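PDB 3FJ1: putative phosphosugar isomerase from Silicibacter pomeroyi DSS-3, which is of uncertain function but probably binds phosphosugars through its two SIS domains, perhaps acting as an isomerase or aminotransferase. Local coordinates for residues A47-G52 with V108-N113; A64-L67 with P72-S75; L166-D169 with G175-A178; G259-D264 with A268-I273. All blocks are in the same frame, centred on the assembly; numbering follows the deposited sequence.

Contact 1 (A47-G52 with V108-N113); sequences ATVARG and VAMTRN
Val49, on strand 45-49, and Thr111, on helix 105-116, bring the two backbones to 6.8 Å between their CA atoms. Val49 carries the contact from the strand. Both of its methyl groups reach the helix. CG1 lies 3.7 Å from Met110 CB, and CG2 lies 3.7 Å from Met110 CG. The valine fork therefore rests against the first two carbons of the Met110 side chain, and the two side chains meet at a slant. Met110 is modelled as selenomethionine. Its CG stands anti to the backbone N (chi1 -174°), which carries it toward the strand. The chain then bends at chi2 (68°), and the SE end turns away.

Thr111 meets the same CG1 methyl of Val49 from a second direction. Its OG1 is 3.8 Å from Val49 CG1, a van der Waals touch with no bond in it. The hydroxyl has its polar partner within the helix: OG1 hydrogen-bonds to Ile107 O, one turn back. Val49 also packs on Cys95, and Thr111 on Ala97, both from the adjacent strand 93-99. Thr48 and Ala50 touch Cys58 of helix 53-69 instead, so the strand 45-49 region has helices over both sides.

No hydrogen bond joins the two segments. All three touching residues are buried, and the one polar atom among the touching side-chain atoms is satisfied inside its own helix. The strand and helix are thus held here by dispersion and by exclusion of water.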
loop_
_atom_site.group_PDB
_atom_site.type_symbol
_atom_site.label_atom_id
_atom_site.label_comp_id
_atom_site.label_asym_id
_atom_site.label_seq_id
_atom_site.Cartn_x
_atom_site.Cartn_y
_atom_site.Cartn_z
ATOM N N ALA A 47 -0.273 10.887 11.099
ATOM C CA ALA A 47 0.502 9.691 10.789
ATOM C C ALA A 47 -0.312 8.501 11.253
ATOM O O ALA A 47 -0.986 8.593 12.271
ATOM C CB ALA A 47 1.859 9.692 11.476
ATOM N N THR A 48 -0.334 7.420 10.484
ATOM C CA THR A 48 -1.044 6.217 10.903
ATOM C C THR A 48 -0.031 5.086 11.134
ATOM O O THR A 48 1.026 5.030 10.496
ATOM C CB THR A 48 -2.143 5.743 9.930
ATOM O OG1 THR A 48 -1.548 5.434 8.662
ATOM C CG2 THR A 48 -3.283 6.821 9.769
ATOM N N VAL A 49 -0.379 4.211 12.072
ATOM C CA VAL A 49 0.430 3.066 12.469
ATOM C C VAL A 49 -0.508 1.847 12.592
ATOM O O VAL A 49 -1.417 1.820 13.433
ATOM C CB VAL A 49 1.164 3.269 13.819
ATOM C CG1 VAL A 49 2.062 2.062 14.154
ATOM C CG2 VAL A 49 1.975 4.572 13.783
ATOM N N ALA A 50 -0.271 0.834 11.769
ATOM C CA ALA A 50 -1.136 -0.325 11.735
ATOM C C ALA A 50 -0.550 -1.432 10.835
ATOM O O ALA A 50 0.355 -1.192 10.012
ATOM C CB ALA A 50 -2.553 0.076 11.205
ATOM N N ARG A 51 -1.118 -2.625 10.969
ATOM C CA ARG A 51 -0.786 -3.758 10.094
ATOM C C ARG A 51 -2.046 -4.563 9.805
ATOM O O ARG A 51 -3.043 -4.419 10.496
ATOM C CB ARG A 51 0.253 -4.667 10.750
ATOM C CG ARG A 51 -0.140 -5.117 12.119
ATOM C CD ARG A 51 0.988 -5.816 12.806
ATOM N NE ARG A 51 1.159 -7.177 12.335
ATOM C CZ ARG A 51 0.426 -8.208 12.756
ATOM N NH1 ARG A 51 -0.526 -8.039 13.672
ATOM N NH2 ARG A 51 0.659 -9.440 12.294
ATOM N N GLY A 52 -1.983 -5.401 8.774
ATOM C CA GLY A 52 -3.120 -6.249 8.421
ATOM C C GLY A 52 -4.392 -5.491 8.109
ATOM O O GLY A 52 -4.375 -4.448 7.460
ATOM N N VAL A 108 3.437 -1.063 18.709
ATOM C CA VAL A 108 3.723 -0.425 19.990
ATOM C C VAL A 108 4.982 0.441 19.871
ATOM O O VAL A 108 4.998 1.596 20.332
ATOM C CB VAL A 108 3.848 -1.493 21.123
ATOM C CG1 VAL A 108 4.343 -0.872 22.424
ATOM C CG2 VAL A 108 2.494 -2.179 21.368
ATOM N N ALA A 109 6.024 -0.085 19.212
ATOM C CA ALA A 109 7.289 0.636 19.055
ATOM C C ALA A 109 7.148 1.906 18.223
ATOM O O ALA A 109 7.714 2.929 18.571
ATOM C CB ALA A 109 8.372 -0.250 18.466
HETATM N N MSE A 110 6.421 1.814 17.117
HETATM C CA MSE A 110 6.236 2.939 16.236
HETATM C C MSE A 110 5.398 4.010 16.946
HETATM O O MSE A 110 5.722 5.218 16.882
HETATM C CB MSE A 110 5.611 2.465 14.932
HETATM C CG MSE A 110 5.498 3.509 13.863
HETATM SE SE MSE A 110 7.196 4.140 13.079
HETATM C CE MSE A 110 7.229 5.638 14.264
ATOM N N THR A 111 4.357 3.571 17.635
ATOM C CA THR A 111 3.500 4.490 18.378
ATOM C C THR A 111 4.261 5.154 19.532
ATOM O O THR A 111 4.139 6.358 19.728
ATOM C CB THR A 111 2.209 3.819 18.861
ATOM O OG1 THR A 111 1.565 3.172 17.754
ATOM C CG2 THR A 111 1.281 4.857 19.501
ATOM N N ARG A 112 5.108 4.388 20.212
ATOM C CA ARG A 112 5.935 4.919 21.291
ATOM C C ARG A 112 6.910 5.979 20.760
ATOM O O ARG A 112 7.042 7.070 21.333
ATOM C CB ARG A 112 6.715 3.790 21.997
ATOM C CG ARG A 112 7.628 4.287 23.119
ATOM C CD ARG A 112 8.299 3.148 23.903
ATOM N NE ARG A 112 9.250 2.386 23.084
ATOM C CZ ARG A 112 9.115 1.107 22.714
ATOM N NH1 ARG A 112 8.064 0.376 23.095
ATOM N NH2 ARG A 112 10.056 0.539 21.944
ATOM N N ASN A 113 7.581 5.657 19.661
ATOM C CA ASN A 113 8.548 6.562 19.038
ATOM C C ASN A 113 7.886 7.827 18.526
ATOM O O ASN A 113 8.456 8.933 18.611
ATOM C CB ASN A 113 9.327 5.867 17.895
ATOM C CG ASN A 113 10.514 5.024 18.414
ATOM O OD1 ASN A 113 10.575 4.675 19.613
ATOM N ND2 ASN A 113 11.441 4.671 17.511
#

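Contact 2 (A64-L67 with P72-S75); sequences AAEL and PVAS
The Glu66 carboxylate is the flat group here, and Val73 N meets it at the outer edge of OE2. The N-H uses the anti lone pair of OE2, the one away from OE1. The bond from Val73 N to Glu66 OE2 is 3.1 Å long and bent, at 141°. Val73 CB and Pro72 CA lie off opposite sides of the carboxylate plane. They are 3.7 Å and 3.8 Å from OE2 respectively.

A water may add a second grip. It lies 2.6 Å from Glu66 OE2 and 2.7 Å from Val73 O. It has more acceptors in reach than protons, so it probably bridges the two only part of the time. The Glu66 chain is extended beyond CG (chi2 173°), which lets it span from helix to strand.

The apolar part is small. Ala65 CB touches Val73 CG2 at 4.0 Å, and Glu66 CG approaches the same methyl. Helix 153-171 packs on Ala65 through Leu167. At the subunit interface, Val80 of the second subunit packs on Glu66, and Val73 of that subunit packs on Ala74.

The contact closes the beta-alpha-beta unit of strand 45-49, helix 53-69 and strand 73-75. Strand 73-75 ends the parallel sheet within this chain. Such a unit, in a sheet of order 2-1-3-4-5, is typical of the SIS domain, an alpha-beta-alpha sandwich with flavodoxin-like strand order.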
loop_
_atom_site.group_PDB
_atom_site.type_symbol
_atom_site.label_atom_id
_atom_site.label_comp_id
_atom_site.label_asym_id
_atom_site.label_seq_id
_atom_site.Cartn_x
_atom_site.Cartn_y
_atom_site.Cartn_z
ATOM N N ALA A 64 -10.802 9.844 4.654
ATOM C CA ALA A 64 -11.756 10.600 5.465
ATOM C C ALA A 64 -11.107 11.861 6.029
ATOM O O ALA A 64 -11.680 12.923 5.982
ATOM C CB ALA A 64 -12.326 9.716 6.624
ATOM N N ALA A 65 -9.896 11.759 6.569
ATOM C CA ALA A 65 -9.238 12.960 7.143
ATOM C C ALA A 65 -8.882 14.021 6.085
ATOM O O ALA A 65 -8.980 15.237 6.300
ATOM C CB ALA A 65 -8.013 12.576 7.887
ATOM N N GLU A 66 -8.394 13.530 4.957
ATOM C CA GLU A 66 -8.029 14.386 3.841
ATOM C C GLU A 66 -9.267 15.064 3.271
ATOM O O GLU A 66 -9.249 16.263 3.078
ATOM C CB GLU A 66 -7.245 13.587 2.796
ATOM C CG GLU A 66 -5.812 13.323 3.296
ATOM C CD GLU A 66 -4.958 12.389 2.426
ATOM O OE1 GLU A 66 -5.419 11.920 1.354
ATOM O OE2 GLU A 66 -3.813 12.120 2.852
ATOM N N LEU A 67 -10.352 14.314 3.064
ATOM C CA LEU A 67 -11.602 14.900 2.510
ATOM C C LEU A 67 -12.358 15.826 3.481
ATOM O O LEU A 67 -12.917 16.848 3.068
ATOM C CB LEU A 67 -12.534 13.799 1.988
ATOM C CG LEU A 67 -11.975 12.910 0.859
ATOM C CD1 LEU A 67 -12.968 11.834 0.421
ATOM C CD2 LEU A 67 -11.514 13.721 -0.336
ATOM N N PRO A 72 -2.970 16.116 5.466
ATOM C CA PRO A 72 -2.250 15.030 4.803
ATOM C C PRO A 72 -1.967 13.910 5.829
ATOM O O PRO A 72 -1.713 14.179 7.020
ATOM C CB PRO A 72 -0.986 15.717 4.302
ATOM C CG PRO A 72 -0.792 16.857 5.221
ATOM C CD PRO A 72 -2.135 17.310 5.652
ATOM N N VAL A 73 -2.023 12.670 5.370
ATOM C CA VAL A 73 -1.893 11.490 6.234
ATOM C C VAL A 73 -0.764 10.594 5.729
ATOM O O VAL A 73 -0.800 10.083 4.596
ATOM C CB VAL A 73 -3.199 10.690 6.254
ATOM C CG1 VAL A 73 -3.129 9.517 7.255
ATOM C CG2 VAL A 73 -4.403 11.623 6.589
ATOM N N ALA A 74 0.246 10.442 6.554
ATOM C CA ALA A 74 1.373 9.599 6.234
ATOM C C ALA A 74 1.256 8.249 6.925
ATOM O O ALA A 74 1.138 8.198 8.155
ATOM C CB ALA A 74 2.677 10.274 6.689
ATOM N N SER A 75 1.321 7.160 6.157
ATOM C CA SER A 75 1.376 5.811 6.739
ATOM C C SER A 75 2.829 5.454 7.080
ATOM O O SER A 75 3.692 5.366 6.190
ATOM C CB SER A 75 0.816 4.772 5.756
ATOM O OG SER A 75 1.063 3.454 6.178
HETATM O O HOH W 1 -2.158 10.160 2.276
#

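Contact 3 (L166-D169 with G175-A178); sequences LLAD and GLRA
A salt bridge joins Asp169 to Arg177. Arg177 NE donates to Asp169 OD1 at 3.1 Å, and the bond is nearly straight at 165°. OD1 sits at the edge of the guanidinium, in its plane. The donor meets OD1 nearly in line with the C-O bond. A second, weak bond runs from Arg177 NH2 to the same OD1 at 3.4 Å. The carboxylate and guanidinium planes are turned 58° apart, so this is not a flat two-oxygen pair: one oxygen serves both nitrogens. The Arg177 chain is extended from CG to NE, which carries the charge across to Asp169. Arg177 NH1 makes another salt bridge, with Asp174. The guanidinium thus has two acidic partners, which probably fix its position.

A carbonyl also comes near the guanidinium. Ala168 O lies over one face, 3.9 Å above the plane and toward the rim. It may add a weak electrostatic attraction.

Apolar contacts fill the rest. Ala168 CB meets Leu176 CD2 at 3.6 Å and Leu176 CG at 3.8 Å. Arg177 CG touches the same alanine methyl more loosely, at 4.1 Å. Leu176 also packs on Leu68 of helix 53-69, while the Asp169 side chain touches helix 8-41.

Helices 153-171 and 174-181 follow each other across a very short turn. The small Ala168 lets their backbones come close, with Ala168 and Arg177 CA atoms 6.0 Å apart. They form a pair of consecutive helices, packed through Ala168 and Leu176, tied by the Asp169-Arg177 salt bridge and set against helix 53-69 of the first SIS domain.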
loop_
_atom_site.group_PDB
_atom_site.type_symbol
_atom_site.label_atom_id
_atom_site.label_comp_id
_atom_site.label_asym_id
_atom_site.label_seq_id
_atom_site.Cartn_x
_atom_site.Cartn_y
_atom_site.Cartn_z
ATOM N N LEU A 166 -14.437 10.309 15.557
ATOM C CA LEU A 166 -13.421 11.258 16.005
ATOM C C LEU A 166 -13.295 12.369 14.993
ATOM O O LEU A 166 -13.343 13.544 15.341
ATOM C CB LEU A 166 -12.078 10.543 16.208
ATOM C CG LEU A 166 -10.874 11.340 16.715
ATOM C CD1 LEU A 166 -11.155 11.949 18.109
ATOM C CD2 LEU A 166 -9.607 10.422 16.715
ATOM N N LEU A 167 -13.178 11.996 13.718
ATOM C CA LEU A 167 -13.058 12.969 12.649
ATOM C C LEU A 167 -14.294 13.868 12.535
ATOM O O LEU A 167 -14.177 15.058 12.253
ATOM C CB LEU A 167 -12.800 12.265 11.318
ATOM C CG LEU A 167 -11.452 11.563 11.178
ATOM C CD1 LEU A 167 -11.373 10.779 9.862
ATOM C CD2 LEU A 167 -10.345 12.564 11.310
ATOM N N ALA A 168 -15.470 13.294 12.763
ATOM C CA ALA A 168 -16.704 14.024 12.661
ATOM C C ALA A 168 -16.819 15.037 13.824
ATOM O O ALA A 168 -17.246 16.168 13.604
ATOM C CB ALA A 168 -17.875 13.069 12.648
ATOM N N ASP A 169 -16.413 14.645 15.027
ATOM C CA ASP A 169 -16.456 15.569 16.180
ATOM C C ASP A 169 -15.387 16.662 15.979
ATOM O O ASP A 169 -15.602 17.837 16.276
ATOM C CB ASP A 169 -16.202 14.852 17.524
ATOM C CG ASP A 169 -17.444 14.144 18.104
ATOM O OD1 ASP A 169 -18.597 14.367 17.619
ATOM O OD2 ASP A 169 -17.257 13.334 19.069
ATOM N N GLY A 175 -23.631 16.387 9.311
ATOM C CA GLY A 175 -24.130 15.404 8.332
ATOM C C GLY A 175 -23.496 14.043 8.578
ATOM O O GLY A 175 -24.175 12.988 8.599
ATOM N N LEU A 176 -22.182 14.052 8.780
ATOM C CA LEU A 176 -21.487 12.811 9.102
ATOM C C LEU A 176 -21.927 12.222 10.460
ATOM O O LEU A 176 -22.103 11.005 10.561
ATOM C CB LEU A 176 -19.970 13.012 9.067
ATOM C CG LEU A 176 -19.131 11.760 9.344
ATOM C CD1 LEU A 176 -19.579 10.530 8.496
ATOM C CD2 LEU A 176 -17.666 12.101 9.140
ATOM N N ARG A 177 -22.074 13.066 11.496
ATOM C CA ARG A 177 -22.537 12.605 12.815
ATOM C C ARG A 177 -23.915 11.964 12.697
ATOM O O ARG A 177 -24.187 10.957 13.341
ATOM C CB ARG A 177 -22.602 13.739 13.842
ATOM C CG ARG A 177 -21.304 14.229 14.465
ATOM C CD ARG A 177 -21.564 15.664 15.042
ATOM N NE ARG A 177 -20.527 16.116 15.943
ATOM C CZ ARG A 177 -20.286 17.383 16.248
ATOM N NH1 ARG A 177 -20.952 18.395 15.678
ATOM N NH2 ARG A 177 -19.326 17.651 17.112
ATOM N N ALA A 178 -24.771 12.521 11.848
ATOM C CA ALA A 178 -26.138 11.979 11.668
ATOM C C ALA A 178 -26.095 10.632 11.016
ATOM O O ALA A 178 -26.821 9.722 11.437
ATOM C CB ALA A 178 -27.006 12.941 10.834
#

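Contact 4 (G259-D264 with A268-I273); sequences GFAAGD and APLAEI
Leu270 packs against Gly259, Phe260 and Ala261, and this is the tight part of the contact. Its CD1 lies 3.8 Å from Ala261 CB and 4.0 Å from Gly259 CA. Glycine has no side chain, so the methyl comes down directly over its CA. Leu270 CG also sits 3.7 Å from Phe260 O. That oxygen takes a hydrogen bond from Ser216 OG, so here it meets the leucine only as a neighbour. With chi1 near 180° (-177°), the leucine reaches straight out from the helix into the backbone of the loop.

The other end is looser and more polar. Asp264 and Ala268 do not touch directly. A water links them, giving a hydrogen bond to Asp264 O (3.0 Å) and taking one from Ala268 N (2.9 Å). Both residues are partly exposed. An inverse gamma turn centred on Gly263 brings the chain round to Asp264. The Asp264 OD1 caps Ala266 N at the approach to the helix, and its OD2 hydrogen-bonds to Tyr84 OH of the second subunit.

The loop thus follows strand 257-259 and leads into helix 267-279, which folds back over the strand end through Leu270. Strand 257-259 lies between strands 208-212 and 284-286 in the second parallel sheet. Phe260 points the other way, into helices 217-231 and 308-326.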
loop_
_atom_site.group_PDB
_atom_site.type_symbol
_atom_site.label_atom_id
_atom_site.label_comp_id
_atom_site.label_asym_id
_atom_site.label_seq_id
_atom_site.Cartn_x
_atom_site.Cartn_y
_atom_site.Cartn_z
ATOM N N GLY A 259 -17.148 -4.269 -8.072
ATOM C CA GLY A 259 -16.860 -2.856 -7.906
ATOM C C GLY A 259 -17.550 -2.248 -6.693
ATOM O O GLY A 259 -18.779 -2.176 -6.644
ATOM N N PHE A 260 -16.736 -1.829 -5.722
ATOM C CA PHE A 260 -17.187 -1.131 -4.522
ATOM C C PHE A 260 -17.393 0.341 -4.849
ATOM O O PHE A 260 -16.426 1.095 -4.996
ATOM C CB PHE A 260 -16.204 -1.320 -3.365
ATOM C CG PHE A 260 -16.261 -2.708 -2.764
ATOM C CD1 PHE A 260 -17.207 -3.005 -1.826
ATOM C CD2 PHE A 260 -15.379 -3.708 -3.153
ATOM C CE1 PHE A 260 -17.264 -4.273 -1.258
ATOM C CE2 PHE A 260 -15.415 -4.960 -2.591
ATOM C CZ PHE A 260 -16.338 -5.253 -1.656
ATOM N N ALA A 261 -18.665 0.716 -4.995
ATOM C CA ALA A 261 -19.063 2.116 -5.253
ATOM C C ALA A 261 -19.864 2.711 -4.088
ATOM O O ALA A 261 -20.915 2.184 -3.722
ATOM C CB ALA A 261 -19.893 2.204 -6.551
ATOM N N ALA A 262 -19.342 3.779 -3.483
ATOM C CA ALA A 262 -20.039 4.540 -2.474
ATOM C C ALA A 262 -20.794 5.655 -3.193
ATOM O O ALA A 262 -20.496 5.962 -4.350
ATOM C CB ALA A 262 -19.025 5.151 -1.461
ATOM N N GLY A 263 -21.776 6.250 -2.516
ATOM C CA GLY A 263 -22.519 7.404 -3.053
ATOM C C GLY A 263 -21.719 8.673 -2.831
ATOM O O GLY A 263 -22.092 9.536 -2.025
ATOM N N ASP A 264 -20.627 8.794 -3.575
ATOM C CA ASP A 264 -19.721 9.915 -3.482
ATOM C C ASP A 264 -19.274 10.296 -4.891
ATOM O O ASP A 264 -19.840 9.812 -5.876
ATOM C CB ASP A 264 -18.556 9.566 -2.525
ATOM C CG ASP A 264 -17.581 8.527 -3.097
ATOM O OD1 ASP A 264 -17.843 8.033 -4.210
ATOM O OD2 ASP A 264 -16.544 8.247 -2.398
ATOM N N ALA A 268 -19.577 7.667 -10.090
ATOM C CA ALA A 268 -19.635 7.653 -11.558
ATOM C C ALA A 268 -18.386 7.045 -12.238
ATOM O O ALA A 268 -18.528 6.180 -13.103
ATOM C CB ALA A 268 -19.959 9.070 -12.118
ATOM N N PRO A 269 -17.179 7.518 -11.904
ATOM C CA PRO A 269 -16.016 6.861 -12.523
ATOM C C PRO A 269 -15.876 5.352 -12.247
ATOM O O PRO A 269 -15.359 4.639 -13.102
ATOM C CB PRO A 269 -14.813 7.634 -11.959
ATOM C CG PRO A 269 -15.315 8.395 -10.823
ATOM C CD PRO A 269 -16.770 8.675 -11.090
ATOM N N LEU A 270 -16.264 4.887 -11.060
ATOM C CA LEU A 270 -16.221 3.470 -10.744
ATOM C C LEU A 270 -17.179 2.721 -11.675
ATOM O O LEU A 270 -16.817 1.741 -12.313
ATOM C CB LEU A 270 -16.591 3.262 -9.277
ATOM C CG LEU A 270 -16.568 1.855 -8.628
ATOM C CD1 LEU A 270 -17.578 0.843 -9.238
ATOM C CD2 LEU A 270 -15.149 1.322 -8.647
ATOM N N ALA A 271 -18.406 3.215 -11.746
ATOM C CA ALA A 271 -19.432 2.654 -12.625
ATOM C C ALA A 271 -18.959 2.611 -14.096
ATOM O O ALA A 271 -19.193 1.629 -14.786
ATOM C CB ALA A 271 -20.698 3.457 -12.496
ATOM N N GLU A 272 -18.327 3.690 -14.565
ATOM C CA GLU A 272 -17.804 3.783 -15.914
ATOM C C GLU A 272 -16.806 2.653 -16.256
ATOM O O GLU A 272 -16.904 1.997 -17.306
ATOM C CB GLU A 272 -17.162 5.166 -16.113
ATOM N N ILE A 273 -15.845 2.441 -15.380
ATOM C CA ILE A 273 -14.855 1.366 -15.577
ATOM C C ILE A 273 -15.521 -0.009 -15.450
ATOM O O ILE A 273 -15.185 -0.915 -16.198
ATOM C CB ILE A 273 -13.677 1.488 -14.596
ATOM C CG1 ILE A 273 -12.871 2.745 -14.921
ATOM C CG2 ILE A 273 -12.802 0.195 -14.624
ATOM C CD1 ILE A 273 -12.080 2.676 -16.214
HETATM O O HOH W 2 -20.245 10.179 -8.824
#

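How the contacts relate
Contacts 1 and 2 share the first sheet: strands 45-49 and 73-75 are neighbours, with a probable hydrogen bond of 2.9 Å from Thr48 N to Ala74 O. Contact 3 joins contact 2 through the helices, where Ala64 CB and Leu167 CD1 are 3.5 Å apart. Contact 4 belongs to the second SIS domain. Its centre is about 32 Å from that of contact 1, but its nearest atoms come within about 6 Å of contact 2. Leu67 and Asp264 both meet Tyr84 of the second subunit. As in other SIS domains, a sugar phosphate would probably bind at C-terminal strand ends, near the loop of contact 1.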